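Local coordinates for protein oligoribonuclease (Colwellia psychrerythraea, PDB 6A4D) that probably hydrolyses very short RNA oligonucleotides as a DEDD-family exonuclease, and here holds the nitrophenyl ester of thymidine monophosphate, a substrate analogue, at residues D15-G20 and I28-I33; G46-I51 and T75-D80. The protein carries 1 engineered substitution. All coordinates share one frame; numbering follows the deposited sequence.

Contact 1. Residues D15-G20 and I28-I33. With 9RC (5'-O-[(S)-hydroxy(4-nitrophenoxy)phosphoryl]thymidine), chain D.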
loop_
_atom_site.group_PDB
_atom_site.type_symbol
_atom_site.label_atom_id
_atom_site.label_comp_id
_atom_site.label_asym_id
_atom_site.label_seq_id
_atom_site.Cartn_x
_atom_site.Cartn_y
_atom_site.Cartn_z
ATOM N N ASP A 15 4.248 12.463 3.899
ATOM C CA ASP A 15 2.839 12.600 4.157
ATOM C C ASP A 15 2.321 13.695 3.264
ATOM O O ASP A 15 3.046 14.628 2.967
ATOM C CB ASP A 15 2.589 12.894 5.631
ATOM C CG ASP A 15 1.094 13.082 5.962
ATOM O OD1 ASP A 15 0.307 12.146 5.671
ATOM O OD2 ASP A 15 0.735 14.172 6.496
ATOM N N LEU A 16 1.062 13.538 2.840
ATOM C CA LEU A 16 0.384 14.456 1.936
ATOM C C LEU A 16 -0.949 14.860 2.535
ATOM O O LEU A 16 -1.584 14.090 3.244
ATOM C CB LEU A 16 0.059 13.763 0.611
ATOM C CG LEU A 16 1.154 13.398 -0.388
ATOM C CD1 LEU A 16 0.577 13.073 -1.762
ATOM C CD2 LEU A 16 2.189 14.471 -0.557
ATOM N N GLU A 17 -1.394 16.070 2.217
ATOM C CA GLU A 17 -2.790 16.439 2.418
ATOM C C GLU A 17 -3.361 16.631 1.026
ATOM O O GLU A 17 -2.636 17.047 0.102
ATOM C CB GLU A 17 -2.919 17.687 3.283
ATOM C CG GLU A 17 -2.295 17.618 4.686
ATOM C CD GLU A 17 -2.601 16.317 5.414
ATOM O OE1 GLU A 17 -3.786 15.925 5.453
ATOM O OE2 GLU A 17 -1.651 15.648 5.897
ATOM N N MET A 18 -4.633 16.276 0.877
ATOM C CA MET A 18 -5.340 16.384 -0.382
ATOM C C MET A 18 -6.724 17.053 -0.144
ATOM O O MET A 18 -7.073 17.394 0.978
ATOM C CB MET A 18 -5.526 14.995 -0.931
ATOM C CG MET A 18 -4.262 14.186 -1.045
ATOM S SD MET A 18 -3.752 13.290 0.448
ATOM C CE MET A 18 -3.260 11.740 -0.277
ATOM N N THR A 19 -7.512 17.196 -1.199
ATOM C CA THR A 19 -8.854 17.813 -1.125
ATOM C C THR A 19 -9.898 16.760 -0.964
ATOM O O THR A 19 -11.095 17.061 -0.943
ATOM C CB THR A 19 -9.232 18.607 -2.421
ATOM O OG1 THR A 19 -8.997 17.787 -3.584
ATOM C CG2 THR A 19 -8.430 19.824 -2.509
ATOM N N GLY A 20 -9.478 15.515 -0.907
ATOM C CA GLY A 20 -10.397 14.415 -0.661
ATOM C C GLY A 20 -9.684 13.123 -0.842
ATOM O O GLY A 20 -8.447 13.116 -1.001
ATOM N N ILE A 28 -3.554 17.607 -4.723
ATOM C CA ILE A 28 -2.678 17.642 -3.564
ATOM C C ILE A 28 -2.578 19.050 -2.998
ATOM O O ILE A 28 -2.310 20.015 -3.755
ATOM C CB ILE A 28 -1.261 17.176 -3.939
ATOM C CG1 ILE A 28 -1.309 15.763 -4.464
ATOM C CG2 ILE A 28 -0.329 17.315 -2.744
ATOM C CD1 ILE A 28 0.007 15.375 -5.078
ATOM N N LEU A 29 -2.738 19.160 -1.674
ATOM C CA LEU A 29 -2.581 20.460 -0.980
ATOM C C LEU A 29 -1.246 20.693 -0.288
ATOM O O LEU A 29 -0.800 21.837 -0.175
ATOM C CB LEU A 29 -3.727 20.655 0.012
ATOM C CG LEU A 29 -5.087 20.727 -0.675
ATOM C CD1 LEU A 29 -6.159 20.895 0.371
ATOM C CD2 LEU A 29 -5.117 21.870 -1.691
ATOM N N GLU A 30 -0.596 19.619 0.151
ATOM C CA GLU A 30 0.635 19.743 0.933
ATOM C C GLU A 30 1.469 18.501 0.774
ATOM O O GLU A 30 0.918 17.412 0.630
ATOM C CB GLU A 30 0.305 19.897 2.421
ATOM C CG GLU A 30 1.400 20.536 3.261
ATOM C CD GLU A 30 1.129 20.440 4.768
ATOM O OE1 GLU A 30 0.282 19.644 5.222
ATOM O OE2 GLU A 30 1.798 21.162 5.522
ATOM N N ILE A 31 2.784 18.682 0.830
ATOM C CA ILE A 31 3.721 17.588 0.883
ATOM C C ILE A 31 4.846 17.877 1.915
ATOM O O ILE A 31 5.355 18.987 2.028
ATOM C CB ILE A 31 4.261 17.262 -0.549
ATOM C CG1 ILE A 31 5.246 16.089 -0.508
ATOM C CG2 ILE A 31 4.932 18.458 -1.234
ATOM C CD1 ILE A 31 5.477 15.489 -1.875
ATOM N N ALA A 32 5.170 16.876 2.710
ATOM C CA ALA A 32 6.334 16.915 3.637
ATOM C C ALA A 32 7.112 15.601 3.496
ATOM O O ALA A 32 6.498 14.555 3.239
ATOM C CB ALA A 32 5.867 17.121 5.072
ATOM N N ILE A 33 8.438 15.667 3.600
ATOM C CA ILE A 33 9.299 14.480 3.450
ATOM C C ILE A 33 10.316 14.448 4.607
ATOM O O ILE A 33 10.919 15.467 4.939
ATOM C CB ILE A 33 10.090 14.456 2.109
ATOM C CG1 ILE A 33 9.188 14.612 0.880
ATOM C CG2 ILE A 33 10.975 13.192 1.973
ATOM C CD1 ILE A 33 9.960 15.142 -0.318
HETATM O OAJ 9RC D . -11.237 13.807 2.838
HETATM C CAE 9RC D . -10.858 13.168 3.818
HETATM N NAI 9RC D . -11.801 12.786 4.779
HETATM C CAL 9RC D . -11.433 12.067 5.901
HETATM O OAS 9RC D . -12.294 11.790 6.726
HETATM C CAT 9RC D . -10.110 11.696 6.085
HETATM C CAU 9RC D . -9.728 10.968 7.227
HETATM C CAF 9RC D . -9.195 12.065 5.111
HETATM N NAB 9RC D . -9.570 12.805 3.965
HETATM C CAA 9RC D . -8.568 13.206 2.910
HETATM O OAC 9RC D . -7.378 12.422 3.044
HETATM C CAD 9RC D . -8.117 14.645 3.035
HETATM C CAH 9RC D . -6.842 14.512 3.812
HETATM O OAK 9RC D . -5.920 15.553 3.551
HETATM C CAG 9RC D . -6.264 13.287 3.249
HETATM C CAR 9RC D . -5.174 12.697 4.218
HETATM O OAQ 9RC D . -5.697 12.217 5.505
HETATM P PAP 9RC D . -5.076 12.730 6.960
HETATM O OAO 9RC D . -3.676 12.246 7.182
HETATM O OAN 9RC D . -5.170 14.317 6.826
HETATM O OAM 9RC D . -6.070 12.415 8.181
HETATM C CAV 9RC D . -5.956 11.476 9.169
HETATM C CAW 9RC D . -7.172 11.101 9.748
HETATM C CAY 9RC D . -7.211 10.166 10.772
HETATM C CBA 9RC D . -6.019 9.591 11.221
HETATM N NBB 9RC D . -6.097 8.703 12.209
HETATM O OBD 9RC D . -6.044 7.249 11.894
HETATM O OBC 9RC D . -6.300 9.233 13.601
HETATM C CAZ 9RC D . -4.781 9.961 10.657
HETATM C CAX 9RC D . -4.745 10.906 9.630
#
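Asp15 and Ala32 exchange a reciprocal pair of backbone hydrogen bonds, Asp15 N to Ala32 O and Ala32 N to Asp15 O, both 3.1 Å. With the strand directions 159° apart, the pairing is antiparallel, and Glu17 N continues it onto Glu30 O. A classic beta bulge then shifts the register: Glu17 O accepts from Leu29 N at 2.8 Å and, more loosely, from Glu30 N at 3.3 Å, both donors lying above the same face of its carbonyl plane.

Apolar packing occupies the face that carries Leu16 and Ile31, whose side chains run side by side. Leu16 CD2 presses on Ile31 CG1 at 3.5 Å, tighter than usual for two carbons, while Leu16 CD1 meets Ile28 CD1. Beyond the strand end, the Thr19 and Leu29 side chains cross at about a right angle, CG2 meeting CD1.

The other face is acidic. Glu17, bent at chi2 (-44°), brings OE1 to accept a 2.9 Å hydrogen bond from 9RC OAK, the sugar hydroxyl, which itself accepts a nearly straight bond from Met18 N (N-H...O angle 166°). Glu30 runs alongside Glu17, its OE2 partnered by Arg77. The bulged strand end thus grips one ligand hydroxyl by backbone and side chain together.

Contact 2. Residues G46-I51 and T75-D80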
loop_
_atom_site.group_PDB
_atom_site.type_symbol
_atom_site.label_atom_id
_atom_site.label_comp_id
_atom_site.label_asym_id
_atom_site.label_seq_id
_atom_site.Cartn_x
_atom_site.Cartn_y
_atom_site.Cartn_z
ATOM N N GLY A 46 12.600 17.589 5.106
ATOM C CA GLY A 46 12.554 18.162 3.746
ATOM C C GLY A 46 11.838 19.486 3.708
ATOM O O GLY A 46 11.062 19.820 4.620
ATOM N N PRO A 47 12.031 20.248 2.627
ATOM C CA PRO A 47 11.211 21.479 2.508
ATOM C C PRO A 47 9.713 21.144 2.488
ATOM O O PRO A 47 9.299 20.262 1.722
ATOM C CB PRO A 47 11.663 22.049 1.178
ATOM C CG PRO A 47 12.153 20.892 0.379
ATOM C CD PRO A 47 12.776 19.954 1.382
ATOM N N ILE A 48 8.936 21.796 3.344
ATOM C CA ILE A 48 7.488 21.617 3.396
ATOM C C ILE A 48 6.809 22.530 2.343
ATOM O O ILE A 48 7.149 23.700 2.268
ATOM C CB ILE A 48 6.937 22.011 4.776
ATOM C CG1 ILE A 48 7.701 21.297 5.905
ATOM C CG2 ILE A 48 5.457 21.682 4.877
ATOM C CD1 ILE A 48 7.449 21.899 7.280
ATOM N N PHE A 49 5.883 22.016 1.523
ATOM C CA PHE A 49 5.137 22.886 0.576
ATOM C C PHE A 49 3.647 22.822 0.743
ATOM O O PHE A 49 3.059 21.736 0.614
ATOM C CB PHE A 49 5.404 22.526 -0.867
ATOM C CG PHE A 49 6.824 22.618 -1.249
ATOM C CD1 PHE A 49 7.380 23.834 -1.568
ATOM C CD2 PHE A 49 7.624 21.480 -1.258
ATOM C CE1 PHE A 49 8.707 23.917 -1.930
ATOM C CE2 PHE A 49 8.940 21.555 -1.623
ATOM C CZ PHE A 49 9.488 22.775 -1.959
ATOM N N ALA A 50 3.019 23.968 0.993
ATOM C CA ALA A 50 1.586 24.081 0.688
ATOM C C ALA A 50 1.513 24.461 -0.793
ATOM O O ALA A 50 2.195 25.418 -1.251
ATOM C CB ALA A 50 0.870 25.086 1.570
ATOM N N ILE A 51 0.734 23.670 -1.526
ATOM C CA ILE A 51 0.597 23.821 -2.974
ATOM C C ILE A 51 -0.487 24.847 -3.261
ATOM O O ILE A 51 -1.620 24.744 -2.761
ATOM C CB ILE A 51 0.136 22.550 -3.713
ATOM C CG1 ILE A 51 0.960 21.300 -3.326
ATOM C CG2 ILE A 51 0.181 22.800 -5.234
ATOM C CD1 ILE A 51 2.455 21.485 -3.476
ATOM N N THR A 75 -5.574 25.454 4.377
ATOM C CA THR A 75 -6.375 26.254 3.463
ATOM C C THR A 75 -5.842 27.653 3.255
ATOM O O THR A 75 -5.782 28.124 2.111
ATOM C CB THR A 75 -7.819 26.382 3.908
ATOM O OG1 THR A 75 -8.359 25.083 4.120
ATOM C CG2 THR A 75 -8.643 27.082 2.819
ATOM N N GLN A 76 -5.424 28.292 4.342
ATOM C CA GLN A 76 -4.918 29.649 4.267
ATOM C C GLN A 76 -3.541 29.668 3.636
ATOM O O GLN A 76 -3.275 30.502 2.748
ATOM C CB GLN A 76 -4.892 30.322 5.660
ATOM C CG GLN A 76 -4.240 31.716 5.722
ATOM C CD GLN A 76 -4.767 32.720 4.678
ATOM O OE1 GLN A 76 -5.922 32.668 4.243
ATOM N NE2 GLN A 76 -3.906 33.644 4.284
ATOM N N ARG A 77 -2.659 28.773 4.104
ATOM C CA ARG A 77 -1.329 28.648 3.479
ATOM C C ARG A 77 -1.396 28.335 1.977
ATOM O O ARG A 77 -0.507 28.714 1.244
ATOM C CB ARG A 77 -0.464 27.614 4.193
ATOM C CG ARG A 77 0.188 28.160 5.447
ATOM C CD ARG A 77 0.449 27.007 6.408
ATOM N NE ARG A 77 1.465 26.185 5.792
ATOM C CZ ARG A 77 1.490 24.858 5.720
ATOM N NH1 ARG A 77 0.535 24.126 6.276
ATOM N NH2 ARG A 77 2.507 24.266 5.072
ATOM N N CYS A 78 -2.449 27.652 1.549
ATOM C CA CYS A 78 -2.635 27.299 0.157
ATOM C C CYS A 78 -3.032 28.564 -0.660
ATOM O O CYS A 78 -2.452 28.812 -1.733
ATOM C CB CYS A 78 -3.604 26.099 0.002
ATOM S SG CYS A 78 -2.878 24.465 0.468
ATOM N N ARG A 79 -3.967 29.366 -0.135
ATOM C CA ARG A 79 -4.272 30.729 -0.669
ATOM C C ARG A 79 -3.059 31.670 -0.738
ATOM O O ARG A 79 -2.920 32.409 -1.704
ATOM C CB ARG A 79 -5.361 31.409 0.161
ATOM C CG ARG A 79 -6.749 30.784 0.064
ATOM C CD ARG A 79 -7.764 31.644 0.833
ATOM N NE ARG A 79 -8.876 30.853 1.380
ATOM C CZ ARG A 79 -9.884 30.323 0.663
ATOM N NH1 ARG A 79 -9.965 30.481 -0.664
ATOM N NH2 ARG A 79 -10.822 29.591 1.271
ATOM N N ASP A 80 -2.190 31.644 0.270
ATOM C CA ASP A 80 -0.950 32.463 0.262
ATOM C C ASP A 80 0.083 31.961 -0.734
ATOM O O ASP A 80 0.906 32.736 -1.233
ATOM C CB ASP A 80 -0.249 32.480 1.642
ATOM C CG ASP A 80 -1.140 32.997 2.779
ATOM O OD1 ASP A 80 -1.996 33.888 2.545
ATOM O OD2 ASP A 80 -0.964 32.494 3.920
#
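Ala50 CB is the centre of this contact, pointing at the helix and lying 3.9 Å from Arg77 CB and 4.0 Å from Cys78 SG. The backbones come nearest at the same place, with the CA atoms of Ala50 and Cys78 5.3 Å apart. Cys78 has SG anti to its carbonyl carbon (chi1 -74°), which directs the sulfur to the strand end, 3.5 Å from Ile51 O.

The far end of Arg77 also reaches Ala50. Its chain bends at chi3 (68°) and returns the guanidinium over the methyl group, so that Ala50 CB sits 3.9 Å above one face of the plane, displaced toward its rim. Ile48 CG2 approaches Arg77 NH2 obliquely at 3.9 Å.

The next shell backs these groups. Arg77 NH2 forms a salt bridge with Glu30 OE2 on the adjacent strand, consistent with the guanidinium staying over Ala50. Ala50 O accepts a hydrogen bond from Ser81 OG, just past the helix, and Leu58 of helix 55-59 packs on Cys78. The arrangement is a short helix, 74-80, laid against the end of strand 42-50, an outermost strand of the mixed sheet in this RNase H-like exonuclease fold.

How the contacts relate
The two contacts lie in series along the chain, with contact 1 closing before contact 2 opens, and their centres are 9 Å apart. Strand 28-36 connects them: it pairs with strand 11-18 in contact 1 and, on its other edge, with strand 42-50 of contact 2. Probable backbone hydrogen bonds at Ile33 O - Gly46 N and Leu29 O - Ile51 N, each 2.7 Å, mark that second pairing. Together the three antiparallel strands run from the ligand-binding strand end out to the sheet's border, where helix 74-80 packs. Through Arg77, that helix is also tied to the strand paired with ligand-binding Glu17.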